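Local coordinates for protein allantoicase (Saccharomyces cerevisiae, PDB 1O59) that hydrolyses allantoate to (S)-ureidoglycolate and urea, a step that lets yeast use purines as a secondary nitrogen source, at residues 251-254 with 255-258; 239-242 with 243-246; 87-91 with 92-96; 54-57 with 58-61. One frame throughout, in Å; residues are numbered along the deposited sequence.

Interaction 1 of 4, residues 251-254 with 255-258; sequences SRQP and GHTD
His256 N donates to Gln253 O at 3.1 Å, and the N-H points at the oxygen with an angle of 149°. This bond closes a type II beta turn from Gln253 to His256. Pro254 and Gly255 fill the two middle places, and Gly255 has the positive phi that favours glycine there. The turn lies at the tip of the loop that joins strand 246-247 to strand 258-263 in the second allantoicase repeat. The His256 ring folds back over the start of the loop, because its CG stands anti to the backbone N (chi1 -175°). One ring face receives Ser251 CB in a CH-pi contact, with CB 3.5 Å from the ring centroid and nearly above it. Ser251 OG itself is hydrogen-bonded to Asp344 OD2. Gln253 comes to the ring from its edge: NE2 lies 3.2 Å from His256 ND1, and the amide and ring planes are 49° apart. The other amide atom, Gln253 OE1, takes the N-H of Arg252 in its carbonyl plane, which helps fix the rotation of the amide. At another point of the ring edge, in the ring plane, His256 NE2 makes a weak hydrogen bond to Asp258 OD2. With an alanine here, Ser251 CB would probably lose the ring face it rests on, and Asp258 OD2 this donor. Asp258 OD2 also pairs with Thr248 OG1, and OD1 with Ser223 OG.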
loop_
_atom_site.group_PDB
_atom_site.type_symbol
_atom_site.label_atom_id
_atom_site.label_comp_id
_atom_site.label_asym_id
_atom_site.label_seq_id
_atom_site.Cartn_x
_atom_site.Cartn_y
_atom_site.Cartn_z
ATOM N N SER A 251 12.213 -14.266 -18.097
ATOM C CA SER A 251 11.917 -15.695 -18.166
ATOM C C SER A 251 12.353 -16.326 -19.493
ATOM O O SER A 251 12.539 -15.635 -20.482
ATOM C CB SER A 251 10.421 -15.902 -18.038
ATOM O OG SER A 251 9.776 -15.672 -19.285
ATOM N N ARG A 252 12.473 -17.650 -19.517
ATOM C CA ARG A 252 13.001 -18.335 -20.694
ATOM C C ARG A 252 12.164 -19.479 -21.196
ATOM O O ARG A 252 12.312 -19.876 -22.350
ATOM C CB ARG A 252 14.395 -18.873 -20.407
ATOM C CG ARG A 252 15.406 -17.814 -20.043
ATOM C CD ARG A 252 15.639 -16.751 -21.109
ATOM N NE ARG A 252 16.805 -15.939 -20.793
ATOM C CZ ARG A 252 17.130 -14.797 -21.398
ATOM N NH1 ARG A 252 16.369 -14.280 -22.353
ATOM N NH2 ARG A 252 18.240 -14.170 -21.037
ATOM N N GLN A 253 11.316 -20.027 -20.324
ATOM C CA GLN A 253 10.499 -21.176 -20.664
ATOM C C GLN A 253 9.481 -20.735 -21.713
ATOM O O GLN A 253 8.823 -19.711 -21.550
ATOM C CB GLN A 253 9.767 -21.773 -19.438
ATOM C CG GLN A 253 10.541 -21.719 -18.096
ATOM C CD GLN A 253 10.204 -20.458 -17.246
ATOM O OE1 GLN A 253 10.702 -19.335 -17.516
ATOM N NE2 GLN A 253 9.362 -20.653 -16.213
ATOM N N PRO A 254 9.374 -21.500 -22.793
ATOM C CA PRO A 254 8.354 -21.260 -23.813
ATOM C C PRO A 254 6.966 -21.276 -23.206
ATOM O O PRO A 254 6.673 -22.123 -22.365
ATOM C CB PRO A 254 8.510 -22.456 -24.762
ATOM C CG PRO A 254 9.874 -22.968 -24.528
ATOM C CD PRO A 254 10.222 -22.661 -23.111
ATOM N N GLY A 255 6.124 -20.338 -23.620
ATOM C CA GLY A 255 4.758 -20.237 -23.094
ATOM C C GLY A 255 4.646 -19.632 -21.704
ATOM O O GLY A 255 3.556 -19.569 -21.136
ATOM N N HIS A 256 5.766 -19.165 -21.164
ATOM C CA HIS A 256 5.760 -18.455 -19.897
ATOM C C HIS A 256 4.868 -17.203 -19.963
ATOM O O HIS A 256 4.858 -16.472 -20.970
ATOM C CB HIS A 256 7.181 -18.041 -19.484
ATOM C CG HIS A 256 7.244 -17.411 -18.132
ATOM N ND1 HIS A 256 7.500 -18.128 -16.984
ATOM C CD2 HIS A 256 7.055 -16.129 -17.741
ATOM C CE1 HIS A 256 7.468 -17.313 -15.943
ATOM N NE2 HIS A 256 7.196 -16.092 -16.375
ATOM N N THR A 257 4.102 -17.003 -18.887
ATOM C CA THR A 257 3.488 -15.713 -18.614
ATOM C C THR A 257 3.652 -15.306 -17.161
ATOM O O THR A 257 3.964 -16.100 -16.282
ATOM C CB THR A 257 1.982 -15.726 -18.905
ATOM O OG1 THR A 257 1.328 -16.630 -18.011
ATOM C CG2 THR A 257 1.675 -16.262 -20.289
ATOM N N ASP A 258 3.408 -14.028 -16.933
ATOM C CA ASP A 258 3.270 -13.497 -15.600
ATOM C C ASP A 258 1.863 -12.908 -15.482
ATOM O O ASP A 258 1.203 -12.609 -16.484
ATOM C CB ASP A 258 4.393 -12.485 -15.321
ATOM C CG ASP A 258 5.688 -13.181 -14.892
ATOM O OD1 ASP A 258 5.611 -14.044 -13.957
ATOM O OD2 ASP A 258 6.805 -12.963 -15.445
#

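Interaction 2 of 4, residues 239-242 with 243-246; sequences GHDM and SDGW
From Met242 to Gly245 the backbone curls into a single turn, closed weakly by Gly245 N on Met242 O at 3.4 Å. Asp241 stands just before the turn. Its OD1 is gripped twice by Ser243. The Ser243 OG donates to it at 2.5 Å, on the syn lone pair, and the backbone N of Ser243 reaches the same OD1 at 2.9 Å from above the carboxylate plane. Asp241 CG is tucked between its own N and carbonyl carbon (chi1 62°), which brings OD1 over the chain ahead. A carboxylate that accepts from the N two residues on makes an Asx turn. It starts the bend that leads from the loop after strand 227-228 into strand 246-247. A leucine in place of Asp241 would probably leave the N and OG of Ser243 without their acceptor and let the turn spread. Asp244 reaches back over the bend in the opposite sense. Its OD2 takes His240 N at 2.8 Å, almost straight at 166° and on the syn side, with weak help from Asp241 N. Its OD1 forms a salt bridge with Lys348 NZ. OD1 also lies 3.0 Å from Asp241 O, another acceptor, and Lys348 bonds weakly to that oxygen too. The two carboxylates approach to 3.9 Å between Asp241 OD1 and Asp244 OD2. The lysine charge probably eases their repulsion. Gly239 CA packs beside Asp244 OD1.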
loop_
_atom_site.group_PDB
_atom_site.type_symbol
_atom_site.label_atom_id
_atom_site.label_comp_id
_atom_site.label_asym_id
_atom_site.label_seq_id
_atom_site.Cartn_x
_atom_site.Cartn_y
_atom_site.Cartn_z
ATOM N N GLY A 239 3.687 7.669 -12.003
ATOM C CA GLY A 239 4.908 7.364 -11.271
ATOM C C GLY A 239 6.114 8.094 -11.830
ATOM O O GLY A 239 5.979 8.930 -12.742
ATOM N N HIS A 240 7.291 7.750 -11.303
ATOM C CA HIS A 240 8.513 8.486 -11.567
ATOM C C HIS A 240 9.591 7.709 -12.352
ATOM O O HIS A 240 10.334 8.280 -13.118
ATOM C CB HIS A 240 9.041 8.977 -10.226
ATOM C CG HIS A 240 10.418 9.562 -10.297
ATOM N ND1 HIS A 240 10.668 10.802 -10.846
ATOM C CD2 HIS A 240 11.621 9.070 -9.901
ATOM C CE1 HIS A 240 11.969 11.045 -10.796
ATOM N NE2 HIS A 240 12.569 10.006 -10.237
ATOM N N ASP A 241 9.684 6.405 -12.137
ATOM C CA ASP A 241 10.632 5.547 -12.830
ATOM C C ASP A 241 10.152 4.103 -12.753
ATOM O O ASP A 241 8.985 3.881 -12.424
ATOM C CB ASP A 241 12.041 5.733 -12.260
ATOM C CG ASP A 241 12.172 5.366 -10.780
ATOM O OD1 ASP A 241 11.373 4.608 -10.185
ATOM O OD2 ASP A 241 13.129 5.802 -10.131
HETATM N N MSE A 242 11.015 3.129 -13.054
HETATM C CA MSE A 242 10.630 1.702 -13.031
HETATM C C MSE A 242 10.363 1.132 -11.639
HETATM O O MSE A 242 9.672 0.118 -11.462
HETATM C CB MSE A 242 11.711 0.851 -13.691
HETATM C CG MSE A 242 11.761 1.027 -15.203
HETATM SE SE MSE A 242 13.024 -0.112 -16.146
HETATM C CE MSE A 242 14.646 0.456 -15.479
ATOM N N SER A 243 10.913 1.775 -10.631
ATOM C CA SER A 243 10.838 1.201 -9.312
ATOM C C SER A 243 9.435 1.286 -8.723
ATOM O O SER A 243 9.161 0.619 -7.734
ATOM C CB SER A 243 11.832 1.883 -8.406
ATOM O OG SER A 243 11.334 3.157 -8.120
ATOM N N ASP A 244 8.546 2.073 -9.316
ATOM C CA ASP A 244 7.191 2.199 -8.772
ATOM C C ASP A 244 6.086 1.591 -9.620
ATOM O O ASP A 244 4.946 1.982 -9.545
ATOM C CB ASP A 244 6.863 3.646 -8.395
ATOM C CG ASP A 244 7.091 4.640 -9.527
ATOM O OD1 ASP A 244 6.635 4.376 -10.646
ATOM O OD2 ASP A 244 7.707 5.733 -9.360
ATOM N N GLY A 245 6.434 0.592 -10.403
ATOM C CA GLY A 245 5.458 -0.244 -11.059
ATOM C C GLY A 245 5.608 -1.680 -10.600
ATOM O O GLY A 245 6.055 -1.943 -9.489
ATOM N N TRP A 246 5.205 -2.593 -11.479
ATOM C CA TRP A 246 5.272 -4.017 -11.263
ATOM C C TRP A 246 6.128 -4.580 -12.369
ATOM O O TRP A 246 5.896 -4.327 -13.538
ATOM C CB TRP A 246 3.879 -4.617 -11.329
ATOM C CG TRP A 246 3.872 -6.119 -11.292
ATOM C CD1 TRP A 246 4.513 -6.938 -10.401
ATOM C CD2 TRP A 246 3.214 -6.977 -12.213
ATOM N NE1 TRP A 246 4.272 -8.256 -10.706
ATOM C CE2 TRP A 246 3.492 -8.308 -11.824
ATOM C CE3 TRP A 246 2.426 -6.759 -13.345
ATOM C CZ2 TRP A 246 2.986 -9.395 -12.495
ATOM C CZ3 TRP A 246 1.918 -7.840 -14.009
ATOM C CH2 TRP A 246 2.187 -9.141 -13.583
#

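Interaction 3 of 4, residues 87-91 with 92-96; sequences RHNEM and EYDWV
Asn89 brings the ND2 end of its amide against the carboxylate of Asp94, 3.4 Å from Asp94 CG, with the two planes 29° apart. ND2 also sits 3.2 Å from Tyr93 O, so it lies close to the point where the loop turns into the strand. Asn89 CG is anti to the backbone N (chi1 -174°), and this carries the amide inward across the loop. The clear hydrogen bonds hold the amide at both ends. OD1 accepts from Met91 N at 2.7 Å, with an N-H angle of 141° and the donor above the carbonyl plane. ND2 donates to Pro183 O. The backbone N of Asn89 is bonded to Asp184 OD2, which ties the same residue, like the bond to Pro183, to the loop after strand 176-182. Tyr93 OH is hydrogen-bonded to Glu141 OE2.

Asp94, which is buried, collects a salt bridge and two hydroxyl bonds. Its OD2 forms the salt bridge with Arg86 NH1 and is bonded to Thr85 OG1, while OD1 is bonded to Ser50 OG. These partners probably stabilise the negative charge and hold the carboxylate still beside the Asn89 amide.

Contacts without polar bonds are few. Met91 CB comes to 4.0 Å from Tyr93 O, while the rest of the Met91 side chain leads away from the strand. Glu92 OE1 lies in the plane of the Tyr93 ring, at its edge.

The Asn89-Met91 bond makes an Asx turn, set just before strand 94-99, which runs between strands 45-49 and 176-182 in the five-stranded antiparallel sheet of the first allantoicase repeat.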
loop_
_atom_site.group_PDB
_atom_site.type_symbol
_atom_site.label_atom_id
_atom_site.label_comp_id
_atom_site.label_asym_id
_atom_site.label_seq_id
_atom_site.Cartn_x
_atom_site.Cartn_y
_atom_site.Cartn_z
ATOM N N ARG A 87 17.489 12.596 22.512
ATOM C CA ARG A 87 17.429 11.819 23.723
ATOM C C ARG A 87 16.723 12.554 24.869
ATOM O O ARG A 87 16.580 13.788 24.884
ATOM C CB ARG A 87 18.838 11.496 24.207
ATOM C CG ARG A 87 19.718 10.725 23.255
ATOM C CD ARG A 87 20.915 10.068 24.020
ATOM N NE ARG A 87 21.881 9.405 23.138
ATOM C CZ ARG A 87 22.941 8.749 23.564
ATOM N NH1 ARG A 87 23.166 8.609 24.871
ATOM N NH2 ARG A 87 23.772 8.230 22.675
ATOM N N HIS A 88 16.351 11.759 25.866
ATOM C CA HIS A 88 15.886 12.259 27.131
ATOM C C HIS A 88 14.613 13.093 27.003
ATOM O O HIS A 88 14.491 14.147 27.641
ATOM C CB HIS A 88 17.014 13.032 27.797
ATOM C CG HIS A 88 18.325 12.311 27.760
ATOM N ND1 HIS A 88 19.531 12.956 27.589
ATOM C CD2 HIS A 88 18.615 10.988 27.845
ATOM C CE1 HIS A 88 20.504 12.064 27.575
ATOM N NE2 HIS A 88 19.977 10.865 27.731
ATOM N N ASN A 89 13.674 12.608 26.185
ATOM C CA ASN A 89 12.346 13.231 26.079
ATOM C C ASN A 89 11.738 13.395 27.489
ATOM O O ASN A 89 11.686 12.418 28.270
ATOM C CB ASN A 89 11.435 12.420 25.120
ATOM C CG ASN A 89 10.078 13.088 24.835
ATOM O OD1 ASN A 89 9.752 14.144 25.381
ATOM N ND2 ASN A 89 9.275 12.453 23.960
ATOM N N GLU A 90 11.349 14.632 27.828
ATOM C CA GLU A 90 10.675 14.934 29.118
ATOM C C GLU A 90 9.168 14.684 29.043
ATOM O O GLU A 90 8.492 14.584 30.075
ATOM C CB GLU A 90 10.923 16.377 29.567
ATOM C CG GLU A 90 12.388 16.779 29.444
ATOM C CD GLU A 90 12.868 17.729 30.515
ATOM O OE1 GLU A 90 12.136 18.705 30.863
ATOM O OE2 GLU A 90 14.000 17.480 31.003
HETATM N N MSE A 91 8.648 14.569 27.825
HETATM C CA MSE A 91 7.300 14.099 27.649
HETATM C C MSE A 91 7.285 12.563 27.702
HETATM O O MSE A 91 8.346 11.912 27.696
HETATM C CB MSE A 91 6.700 14.680 26.370
HETATM C CG MSE A 91 6.691 16.210 26.368
HETATM SE SE MSE A 91 5.680 16.986 27.871
HETATM C CE MSE A 91 3.875 16.989 26.911
ATOM N N GLU A 92 6.082 12.001 27.825
ATOM C CA GLU A 92 5.881 10.559 27.945
ATOM C C GLU A 92 6.207 9.874 26.622
ATOM O O GLU A 92 6.594 8.716 26.583
ATOM C CB GLU A 92 4.422 10.286 28.329
ATOM C CG GLU A 92 4.120 8.847 28.766
ATOM C CD GLU A 92 2.625 8.368 28.654
ATOM O OE1 GLU A 92 1.740 9.071 28.057
ATOM O OE2 GLU A 92 2.348 7.224 29.175
ATOM N N TYR A 93 6.019 10.591 25.528
ATOM C CA TYR A 93 6.207 10.019 24.194
ATOM C C TYR A 93 6.512 11.075 23.137
ATOM O O TYR A 93 6.115 12.229 23.250
ATOM C CB TYR A 93 4.979 9.183 23.761
ATOM C CG TYR A 93 3.689 9.964 23.761
ATOM C CD1 TYR A 93 3.341 10.748 22.683
ATOM C CD2 TYR A 93 2.855 9.963 24.860
ATOM C CE1 TYR A 93 2.176 11.504 22.690
ATOM C CE2 TYR A 93 1.692 10.710 24.883
ATOM C CZ TYR A 93 1.359 11.474 23.791
ATOM O OH TYR A 93 0.214 12.217 23.791
ATOM N N ASP A 94 7.269 10.650 22.132
ATOM C CA ASP A 94 7.358 11.354 20.862
ATOM C C ASP A 94 6.234 10.858 19.962
ATOM O O ASP A 94 5.715 9.751 20.158
ATOM C CB ASP A 94 8.709 11.096 20.173
ATOM C CG ASP A 94 9.786 12.054 20.623
ATOM O OD1 ASP A 94 9.522 13.293 20.592
ATOM O OD2 ASP A 94 10.917 11.641 21.022
ATOM N N TRP A 95 5.873 11.683 18.977
ATOM C CA TRP A 95 4.767 11.373 18.096
ATOM C C TRP A 95 4.897 11.957 16.682
ATOM O O TRP A 95 5.635 12.915 16.432
ATOM C CB TRP A 95 3.458 11.854 18.699
ATOM C CG TRP A 95 3.509 13.264 19.076
ATOM C CD1 TRP A 95 3.807 13.754 20.291
ATOM C CD2 TRP A 95 3.244 14.396 18.235
ATOM N NE1 TRP A 95 3.776 15.126 20.262
ATOM C CE2 TRP A 95 3.430 15.539 19.005
ATOM C CE3 TRP A 95 2.878 14.555 16.899
ATOM C CZ2 TRP A 95 3.260 16.816 18.494
ATOM C CZ3 TRP A 95 2.715 15.821 16.399
ATOM C CH2 TRP A 95 2.901 16.931 17.191
ATOM N N VAL A 96 4.156 11.349 15.770
ATOM C CA VAL A 96 4.039 11.839 14.401
ATOM C C VAL A 96 2.602 11.642 13.955
ATOM O O VAL A 96 1.984 10.592 14.219
ATOM C CB VAL A 96 5.052 11.130 13.433
ATOM C CG1 VAL A 96 5.039 9.641 13.614
ATOM C CG2 VAL A 96 4.760 11.462 12.002
#

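Interaction 4 of 4, residues 54-57 with 58-61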
loop_
_atom_site.group_PDB
_atom_site.type_symbol
_atom_site.label_atom_id
_atom_site.label_comp_id
_atom_site.label_asym_id
_atom_site.label_seq_id
_atom_site.Cartn_x
_atom_site.Cartn_y
_atom_site.Cartn_z
ATOM N N PHE A 54 17.461 13.691 14.765
ATOM C CA PHE A 54 18.519 12.925 14.101
ATOM C C PHE A 54 18.165 12.440 12.699
ATOM O O PHE A 54 19.067 12.131 11.912
ATOM C CB PHE A 54 18.956 11.748 14.962
ATOM C CG PHE A 54 19.766 12.153 16.162
ATOM C CD1 PHE A 54 21.046 12.661 16.010
ATOM C CD2 PHE A 54 19.244 12.026 17.453
ATOM C CE1 PHE A 54 21.809 13.038 17.129
ATOM C CE2 PHE A 54 19.981 12.415 18.567
ATOM C CZ PHE A 54 21.269 12.927 18.410
ATOM N N ALA A 55 16.877 12.365 12.385
ATOM C CA ALA A 55 16.446 11.765 11.138
ATOM C C ALA A 55 14.967 12.025 10.953
ATOM O O ALA A 55 14.236 11.973 11.935
ATOM C CB ALA A 55 16.730 10.275 11.154
ATOM N N SER A 56 14.533 12.290 9.718
ATOM C CA SER A 56 13.187 12.818 9.458
ATOM C C SER A 56 12.130 11.806 9.618
ATOM O O SER A 56 12.264 10.709 9.118
ATOM C CB SER A 56 13.011 13.305 8.020
ATOM O OG SER A 56 14.147 14.036 7.648
ATOM N N ALA A 57 11.028 12.262 10.199
ATOM C CA ALA A 57 9.773 11.531 10.273
ATOM C C ALA A 57 9.278 11.072 8.916
ATOM O O ALA A 57 8.687 10.027 8.779
ATOM C CB ALA A 57 8.728 12.413 10.939
ATOM N N GLU A 58 9.543 11.860 7.901
ATOM C CA GLU A 58 9.094 11.560 6.538
ATOM C C GLU A 58 9.611 10.234 6.000
ATOM O O GLU A 58 8.990 9.649 5.086
ATOM C CB GLU A 58 9.553 12.666 5.588
ATOM C CG GLU A 58 8.479 13.092 4.631
ATOM C CD GLU A 58 8.995 14.058 3.587
ATOM O OE1 GLU A 58 9.760 15.018 3.978
ATOM O OE2 GLU A 58 8.616 13.860 2.385
ATOM N N ASN A 59 10.745 9.780 6.537
ATOM C CA ASN A 59 11.310 8.493 6.132
ATOM C C ASN A 59 10.399 7.314 6.430
ATOM O O ASN A 59 10.416 6.330 5.696
ATOM C CB ASN A 59 12.687 8.253 6.755
ATOM C CG ASN A 59 13.755 9.198 6.227
ATOM O OD1 ASN A 59 14.513 9.780 7.005
ATOM N ND2 ASN A 59 13.809 9.367 4.921
ATOM N N LEU A 60 9.575 7.436 7.465
ATOM C CA LEU A 60 8.730 6.320 7.941
ATOM C C LEU A 60 7.818 5.745 6.897
ATOM O O LEU A 60 7.523 4.552 6.956
ATOM C CB LEU A 60 7.841 6.772 9.090
ATOM C CG LEU A 60 8.519 7.218 10.371
ATOM C CD1 LEU A 60 7.525 7.885 11.292
ATOM C CD2 LEU A 60 9.145 6.043 11.071
ATOM N N ILE A 61 7.340 6.587 5.970
ATOM C CA ILE A 61 6.312 6.164 4.990
ATOM C C ILE A 61 6.817 5.972 3.567
ATOM O O ILE A 61 6.004 5.722 2.638
ATOM C CB ILE A 61 5.105 7.115 4.958
ATOM C CG1 ILE A 61 5.516 8.551 4.656
ATOM C CG2 ILE A 61 4.352 7.088 6.281
ATOM C CD1 ILE A 61 4.298 9.461 4.399
#
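Leu60 presses on the carbonyl of Ala57, its CG 3.2 Å from Ala57 O, on the tight and buried side of this short turn. The same oxygen accepts the backbone N of Leu60 at 3.0 Å, with an N-H angle of 159°. Thus one carbonyl is both bonded and covered by a single residue. Leu60 CG stands anti to its carbonyl carbon (chi1 -63°), beside the backbone N. This places the side chain over the oxygen that the N-H has bonded. Ala57 and Leu60 both touch Trp83 of strand 83-84, and Val96 of strand 94-99 also packs against them. One residue earlier the pattern repeats. Asn59 N donates to Ser56 O at 3.1 Å, and Asn59 CB rests 3.4 Å from the same Ser56 O.

The outer side is looser. Ser56 CB and Glu58 CB are 4.3 Å apart, and no side-chain bond joins these two residues. Glu58 is exposed, and its carboxylate leads away from the turn. Its backbone O is held by Gln62 NE2. The start of the turn is held from outside, as Ala57 N donates to Glu52 OE2.

Just upstream, Phe54 and Ala55 both face Glu84, a classic beta bulge. Two successive bonds from a residue to the third one back then make the arrangement a 3-10 turn, here in the loop that connects strand 45-49 to strand 83-84 in the first allantoicase repeat.

In the fold
From the N terminus, interaction 4 comes first, as a turn in the loop between strands 45-49 and 83-84. Interaction 3 follows and closes the loop from strand 83-84 to strand 94-99. The two touch within the first repeat, their centres about 15 Å apart. Interaction 2 lies in the second repeat, in the loop from strand 227-228 to strand 246-247. Interaction 1 closes the next loop, before strand 258-263, and meets interaction 2 where Trp246 packs on Asp258. All four run in series; none nests or crosses. Interactions 1 and 3 occupy corresponding loops of the two repeats, with centres about 53 Å apart on opposite sides of the chain's centre.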